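Local coordinates for protein pectate lyase (Cellvibrio cellulosa, PDB 1GXM) that cleaves pectate (polygalacturonic acid) by anti-beta-elimination, this chain being the family 10 polysaccharide lyase catalytic module of a larger enzyme, at residues P203-S217 / R279-R293. Sequence-based numbering, arbitrary orientation.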
loop_
_atom_site.group_PDB
_atom_site.type_symbol
_atom_site.label_atom_id
_atom_site.label_comp_id
_atom_site.label_asym_id
_atom_site.label_seq_id
_atom_site.Cartn_x
_atom_site.Cartn_y
_atom_site.Cartn_z
ATOM N N PRO A 203 -5.554 -15.184 -2.127
ATOM C CA PRO A 203 -6.049 -14.343 -1.042
ATOM C C PRO A 203 -5.939 -15.037 0.285
ATOM O O PRO A 203 -6.174 -16.225 0.407
ATOM C CB PRO A 203 -7.508 -14.128 -1.402
ATOM C CG PRO A 203 -7.502 -14.224 -2.896
ATOM C CD PRO A 203 -6.543 -15.342 -3.203
ATOM N N LYS A 204 -5.595 -14.263 1.292
ATOM C CA LYS A 204 -5.454 -14.754 2.654
ATOM C C LYS A 204 -6.212 -13.867 3.626
ATOM O O LYS A 204 -6.574 -12.730 3.315
ATOM C CB LYS A 204 -3.985 -14.749 3.089
ATOM C CG LYS A 204 -3.092 -15.574 2.214
ATOM C CD LYS A 204 -3.370 -17.069 2.270
ATOM C CE LYS A 204 -2.449 -17.785 1.347
ATOM N NZ LYS A 204 -2.699 -19.274 1.312
ATOM N N LYS A 205 -6.436 -14.400 4.811
ATOM C CA LYS A 205 -6.930 -13.635 5.946
ATOM C C LYS A 205 -5.760 -12.920 6.621
ATOM O O LYS A 205 -4.593 -13.249 6.417
ATOM C CB LYS A 205 -7.557 -14.543 7.007
ATOM C CG LYS A 205 -8.595 -15.540 6.532
ATOM C CD LYS A 205 -9.148 -16.385 7.698
ATOM C CE LYS A 205 -9.954 -17.603 7.258
ATOM N NZ LYS A 205 -11.280 -17.256 6.714
ATOM N N ALA A 206 -6.095 -11.936 7.445
ATOM C CA ALA A 206 -5.125 -11.292 8.313
ATOM C C ALA A 206 -5.643 -11.415 9.737
ATOM O O ALA A 206 -5.706 -12.530 10.266
ATOM C CB ALA A 206 -4.817 -9.870 7.887
ATOM N N ARG A 207 -6.061 -10.304 10.333
ATOM C CA ARG A 207 -6.678 -10.349 11.643
ATOM C C ARG A 207 -8.034 -11.022 11.541
ATOM O O ARG A 207 -8.500 -11.347 10.457
ATOM C CB ARG A 207 -6.735 -8.958 12.254
ATOM C CG ARG A 207 -5.346 -8.438 12.515
ATOM C CD ARG A 207 -5.264 -7.021 12.958
ATOM N NE ARG A 207 -5.614 -6.127 11.877
ATOM C CZ ARG A 207 -5.498 -4.809 11.924
ATOM N NH1 ARG A 207 -5.026 -4.230 13.018
ATOM N NH2 ARG A 207 -5.854 -4.069 10.888
ATOM N N ALA A 208 -8.658 -11.259 12.678
ATOM C CA ALA A 208 -9.858 -12.090 12.694
ATOM C C ALA A 208 -10.947 -11.570 11.769
ATOM O O ALA A 208 -11.669 -12.346 11.159
ATOM C CB ALA A 208 -10.400 -12.210 14.091
ATOM N N TYR A 209 -11.040 -10.254 11.682
ATOM C CA TYR A 209 -12.124 -9.590 10.967
ATOM C C TYR A 209 -11.694 -9.176 9.574
ATOM O O TYR A 209 -12.398 -8.423 8.916
ATOM C CB TYR A 209 -12.625 -8.370 11.785
ATOM C CG TYR A 209 -11.488 -7.579 12.367
ATOM C CD1 TYR A 209 -10.830 -6.596 11.637
ATOM C CD2 TYR A 209 -11.022 -7.856 13.661
ATOM C CE1 TYR A 209 -9.735 -5.909 12.175
ATOM C CE2 TYR A 209 -9.939 -7.185 14.180
ATOM C CZ TYR A 209 -9.292 -6.227 13.435
ATOM O OH TYR A 209 -8.222 -5.543 13.975
ATOM N N GLU A 210 -10.540 -9.670 9.120
ATOM C CA GLU A 210 -9.970 -9.356 7.815
ATOM C C GLU A 210 -9.899 -10.628 6.991
ATOM O O GLU A 210 -8.950 -11.369 7.068
ATOM C CB GLU A 210 -8.601 -8.720 7.989
ATOM C CG GLU A 210 -8.740 -7.358 8.639
ATOM C CD GLU A 210 -7.452 -6.710 9.038
ATOM O OE1 GLU A 210 -6.475 -7.404 9.364
ATOM O OE2 GLU A 210 -7.412 -5.469 9.037
ATOM N N LEU A 211 -10.942 -10.883 6.225
ATOM C CA LEU A 211 -11.108 -12.158 5.564
ATOM C C LEU A 211 -10.639 -12.088 4.128
ATOM O O LEU A 211 -10.403 -11.037 3.571
ATOM C CB LEU A 211 -12.566 -12.570 5.644
ATOM C CG LEU A 211 -13.194 -12.611 7.027
ATOM C CD1 LEU A 211 -14.584 -13.180 6.924
ATOM C CD2 LEU A 211 -12.389 -13.484 7.961
ATOM N N GLU A 212 -10.576 -13.247 3.512
ATOM C CA GLU A 212 -10.273 -13.348 2.098
ATOM C C GLU A 212 -11.355 -12.627 1.319
ATOM O O GLU A 212 -12.534 -12.837 1.538
ATOM C CB GLU A 212 -10.219 -14.809 1.640
ATOM C CG GLU A 212 -9.340 -15.721 2.507
ATOM C CD GLU A 212 -10.103 -16.407 3.646
ATOM O OE1 GLU A 212 -11.022 -15.810 4.270
ATOM O OE2 GLU A 212 -9.798 -17.583 3.949
ATOM N N SER A 213 -10.917 -11.800 0.389
ATOM C CA SER A 213 -11.783 -10.812 -0.203
ATOM C C SER A 213 -11.053 -10.032 -1.249
ATOM O O SER A 213 -9.832 -10.086 -1.333
ATOM C CB SER A 213 -12.252 -9.845 0.864
ATOM O OG SER A 213 -11.150 -9.298 1.547
ATOM N N LEU A 214 -11.807 -9.306 -2.061
ATOM C CA LEU A 214 -11.229 -8.170 -2.779
ATOM C C LEU A 214 -11.271 -6.958 -1.882
ATOM O O LEU A 214 -12.280 -6.667 -1.230
ATOM C CB LEU A 214 -12.003 -7.884 -4.050
ATOM C CG LEU A 214 -12.043 -9.059 -5.019
ATOM C CD1 LEU A 214 -12.916 -8.701 -6.195
ATOM C CD2 LEU A 214 -10.673 -9.425 -5.485
ATOM N N SER A 215 -10.161 -6.247 -1.850
ATOM C CA SER A 215 -10.013 -5.091 -0.982
ATOM C C SER A 215 -10.352 -3.819 -1.719
ATOM O O SER A 215 -9.638 -3.391 -2.618
ATOM C CB SER A 215 -8.587 -4.967 -0.472
ATOM O OG SER A 215 -8.448 -3.818 0.359
ATOM N N GLY A 216 -11.434 -3.181 -1.306
ATOM C CA GLY A 216 -11.782 -1.890 -1.846
ATOM C C GLY A 216 -10.795 -0.822 -1.436
ATOM O O GLY A 216 -10.571 0.122 -2.172
ATOM N N SER A 217 -10.214 -0.959 -0.251
ATOM C CA SER A 217 -9.304 0.044 0.288
ATOM C C SER A 217 -7.904 -0.062 -0.281
ATOM O O SER A 217 -7.315 0.930 -0.651
ATOM C CB SER A 217 -9.242 -0.085 1.803
ATOM O OG SER A 217 -9.046 -1.436 2.165
ATOM N N ARG A 279 -15.018 -2.084 2.069
ATOM C CA ARG A 279 -13.659 -2.493 2.354
ATOM C C ARG A 279 -13.371 -3.920 1.890
ATOM O O ARG A 279 -12.246 -4.213 1.465
ATOM C CB ARG A 279 -13.388 -2.357 3.834
ATOM C CG ARG A 279 -11.953 -2.530 4.225
ATOM C CD ARG A 279 -11.677 -1.867 5.499
ATOM N NE ARG A 279 -10.281 -1.908 5.876
ATOM C CZ ARG A 279 -9.797 -1.228 6.879
ATOM N NH1 ARG A 279 -10.597 -0.482 7.601
ATOM N NH2 ARG A 279 -8.515 -1.305 7.171
ATOM N N PHE A 280 -14.378 -4.775 1.986
ATOM C CA PHE A 280 -14.259 -6.188 1.649
ATOM C C PHE A 280 -15.367 -6.591 0.708
ATOM O O PHE A 280 -16.534 -6.360 0.998
ATOM C CB PHE A 280 -14.369 -7.043 2.900
ATOM C CG PHE A 280 -13.397 -6.672 3.977
ATOM C CD1 PHE A 280 -12.082 -7.106 3.929
ATOM C CD2 PHE A 280 -13.798 -5.888 5.036
ATOM C CE1 PHE A 280 -11.202 -6.735 4.904
ATOM C CE2 PHE A 280 -12.919 -5.520 6.011
ATOM C CZ PHE A 280 -11.616 -5.966 5.961
ATOM N N TYR A 281 -14.994 -7.227 -0.389
ATOM C CA TYR A 281 -15.940 -7.819 -1.313
ATOM C C TYR A 281 -15.690 -9.305 -1.422
ATOM O O TYR A 281 -14.554 -9.763 -1.464
ATOM C CB TYR A 281 -15.768 -7.261 -2.712
ATOM C CG TYR A 281 -16.177 -5.838 -2.849
ATOM C CD1 TYR A 281 -15.308 -4.821 -2.541
ATOM C CD2 TYR A 281 -17.454 -5.513 -3.268
ATOM C CE1 TYR A 281 -15.677 -3.509 -2.686
ATOM C CE2 TYR A 281 -17.842 -4.209 -3.398
ATOM C CZ TYR A 281 -16.955 -3.198 -3.118
ATOM O OH TYR A 281 -17.310 -1.870 -3.239
ATOM N N ASP A 282 -16.761 -10.063 -1.534
ATOM C CA ASP A 282 -16.623 -11.490 -1.731
ATOM C C ASP A 282 -15.902 -11.769 -3.049
ATOM O O ASP A 282 -16.248 -11.200 -4.088
ATOM C CB ASP A 282 -17.989 -12.151 -1.708
ATOM C CG ASP A 282 -17.910 -13.631 -1.850
ATOM O OD1 ASP A 282 -17.884 -14.140 -3.002
ATOM O OD2 ASP A 282 -17.836 -14.345 -0.861
ATOM N N LEU A 283 -14.933 -12.678 -3.012
ATOM C CA LEU A 283 -14.089 -12.965 -4.153
ATOM C C LEU A 283 -14.886 -13.366 -5.378
ATOM O O LEU A 283 -14.524 -13.019 -6.475
ATOM C CB LEU A 283 -13.106 -14.069 -3.795
ATOM C CG LEU A 283 -11.989 -13.618 -2.872
ATOM C CD1 LEU A 283 -11.262 -14.821 -2.352
ATOM C CD2 LEU A 283 -10.993 -12.694 -3.559
ATOM N N ASN A 284 -15.954 -14.113 -5.179
ATOM C CA ASN A 284 -16.685 -14.675 -6.299
ATOM C C ASN A 284 -17.961 -13.920 -6.642
ATOM O O ASN A 284 -18.267 -13.798 -7.823
ATOM C CB ASN A 284 -16.965 -16.156 -6.074
ATOM C CG ASN A 284 -15.712 -16.991 -6.134
ATOM O OD1 ASN A 284 -14.904 -16.813 -7.025
ATOM N ND2 ASN A 284 -15.542 -17.881 -5.179
ATOM N N THR A 285 -18.715 -13.438 -5.666
ATOM C CA THR A 285 -19.971 -12.742 -5.960
ATOM C C THR A 285 -19.813 -11.243 -6.090
ATOM O O THR A 285 -20.733 -10.542 -6.526
ATOM C CB THR A 285 -21.002 -12.937 -4.873
ATOM O OG1 THR A 285 -20.506 -12.371 -3.652
ATOM C CG2 THR A 285 -21.287 -14.410 -4.609
ATOM N N ASN A 286 -18.700 -10.721 -5.605
ATOM C CA ASN A 286 -18.465 -9.286 -5.584
ATOM C C ASN A 286 -19.421 -8.550 -4.649
ATOM O O ASN A 286 -19.622 -7.356 -4.797
ATOM C CB ASN A 286 -18.497 -8.665 -6.982
ATOM C CG ASN A 286 -17.437 -7.628 -7.145
ATOM O OD1 ASN A 286 -16.263 -7.960 -7.111
ATOM N ND2 ASN A 286 -17.820 -6.365 -7.328
ATOM N N ARG A 287 -19.980 -9.258 -3.679
ATOM C CA ARG A 287 -20.846 -8.652 -2.678
ATOM C C ARG A 287 -20.025 -8.093 -1.541
ATOM O O ARG A 287 -19.167 -8.779 -0.983
ATOM C CB ARG A 287 -21.814 -9.680 -2.119
ATOM C CG ARG A 287 -22.956 -9.094 -1.347
ATOM C CD ARG A 287 -24.081 -10.068 -1.063
ATOM N NE ARG A 287 -25.094 -9.396 -0.264
ATOM C CZ ARG A 287 -26.033 -10.017 0.407
ATOM N NH1 ARG A 287 -26.088 -11.328 0.377
ATOM N NH2 ARG A 287 -26.913 -9.314 1.106
ATOM N N GLY A 288 -20.308 -6.862 -1.158
ATOM C CA GLY A 288 -19.656 -6.289 0.002
ATOM C C GLY A 288 -20.039 -7.055 1.247
ATOM O O GLY A 288 -21.192 -7.458 1.405
ATOM N N PHE A 289 -19.101 -7.238 2.160
ATOM C CA PHE A 289 -19.383 -8.006 3.354
ATOM C C PHE A 289 -18.649 -7.478 4.560
ATOM O O PHE A 289 -17.805 -6.598 4.487
ATOM C CB PHE A 289 -19.125 -9.504 3.157
ATOM C CG PHE A 289 -17.682 -9.879 3.101
ATOM C CD1 PHE A 289 -16.966 -10.118 4.263
ATOM C CD2 PHE A 289 -17.059 -10.106 1.905
ATOM C CE1 PHE A 289 -15.649 -10.496 4.229
ATOM C CE2 PHE A 289 -15.719 -10.491 1.881
ATOM C CZ PHE A 289 -15.038 -10.716 3.055
ATOM N N PHE A 290 -19.073 -8.019 5.688
ATOM C CA PHE A 290 -18.575 -7.635 6.986
ATOM C C PHE A 290 -18.087 -8.842 7.746
ATOM O O PHE A 290 -18.444 -9.969 7.458
ATOM C CB PHE A 290 -19.686 -6.938 7.766
ATOM C CG PHE A 290 -20.376 -5.883 6.970
ATOM C CD1 PHE A 290 -19.726 -4.697 6.682
ATOM C CD2 PHE A 290 -21.619 -6.101 6.437
ATOM C CE1 PHE A 290 -20.343 -3.740 5.884
ATOM C CE2 PHE A 290 -22.237 -5.146 5.648
ATOM C CZ PHE A 290 -21.597 -3.970 5.373
ATOM N N SER A 291 -17.297 -8.561 8.758
ATOM C CA SER A 291 -16.782 -9.592 9.638
ATOM C C SER A 291 -16.792 -9.072 11.072
ATOM O O SER A 291 -17.378 -8.028 11.370
ATOM C CB SER A 291 -15.418 -10.071 9.148
ATOM O OG SER A 291 -14.957 -11.153 9.926
ATOM N N ASP A 292 -16.169 -9.807 11.968
ATOM C CA ASP A 292 -16.203 -9.447 13.362
ATOM C C ASP A 292 -15.086 -10.196 14.044
ATOM O O ASP A 292 -14.353 -10.925 13.400
ATOM C CB ASP A 292 -17.566 -9.829 13.932
ATOM C CG ASP A 292 -18.032 -8.927 15.050
ATOM O OD1 ASP A 292 -17.193 -8.321 15.752
ATOM O OD2 ASP A 292 -19.257 -8.831 15.280
ATOM N N ARG A 293 -14.971 -10.032 15.356
ATOM C CA ARG A 293 -13.853 -10.629 16.069
ATOM C C ARG A 293 -13.892 -12.134 16.085
ATOM O O ARG A 293 -12.848 -12.749 16.280
ATOM C CB ARG A 293 -13.757 -10.052 17.472
ATOM C CG ARG A 293 -13.318 -8.599 17.414
ATOM C CD ARG A 293 -12.642 -8.129 18.640
ATOM N NE ARG A 293 -12.249 -6.725 18.625
ATOM C CZ ARG A 293 -11.041 -6.269 18.321
ATOM N NH1 ARG A 293 -10.054 -7.083 17.947
ATOM N NH2 ARG A 293 -10.809 -4.969 18.389
HETATM O O HOH W 1 -7.074 -6.748 16.285
HETATM O O HOH W 2 -6.485 -3.513 7.562
HETATM O O HOH W 3 -14.462 -13.693 -0.317
HETATM O O HOH W 4 -9.707 -4.940 2.503
HETATM O O HOH W 5 -7.570 -2.183 4.253
#
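Leu214 and Tyr281 pair through their backbones, and the side chains of the two segments pack around this join. Leu214 N bonds to Tyr281 O, and Tyr281 N returns a bond to Leu214 O. Next along, Gly216 N reaches Arg279 O. Water 4 also donates to that oxygen and links it to Ser215 OG, which is hydrogen-bonded with Glu218 N as well.

On one side, Leu214 CD2 meets Leu283 CD2 at 3.8 Å, and Leu283 CD1 touches the ring of Pro203. The Tyr281 ring turns its edge to Leu214 O.

On the other side, Ser213 OG lies at the edge of the Phe280 ring, 3.4 Å from CD1. Its chi1 of 54° sets OG between the backbone N and carbonyl carbon; the hydroxyl donates to Leu211 O. Phe289 points its edge at Glu212 O, with CZ 3.6 Å from that oxygen, while Leu211 CD1 approaches the same ring obliquely. Phe280 CB sits over one face of the Phe289 ring, toward its rim. Ser291 OG, bonded to Ser296 O, lies 3.4 Å from Tyr209 CA and 3.6 Å from Leu211 CD1.

Farther out, the Tyr209 and Arg293 side chains run alongside each other, but the ring and guanidinium planes stand 83° apart. Arg293 NH1 is 3.8 Å from Tyr209 CE2. Water 2 donates to Glu210 OE2, which also bonds Tyr312, and accepts weakly from Arg279 NH2; the main polar partner of Arg279 is Ser313. Arg207 grips Glu210 side-on with NE and NH2.

This is plain packing within the pectic acid lyase domain: a short two-stranded antiparallel sheet, 214-215 with 280-281, flanked by loops that pack against Phe280 and Phe289.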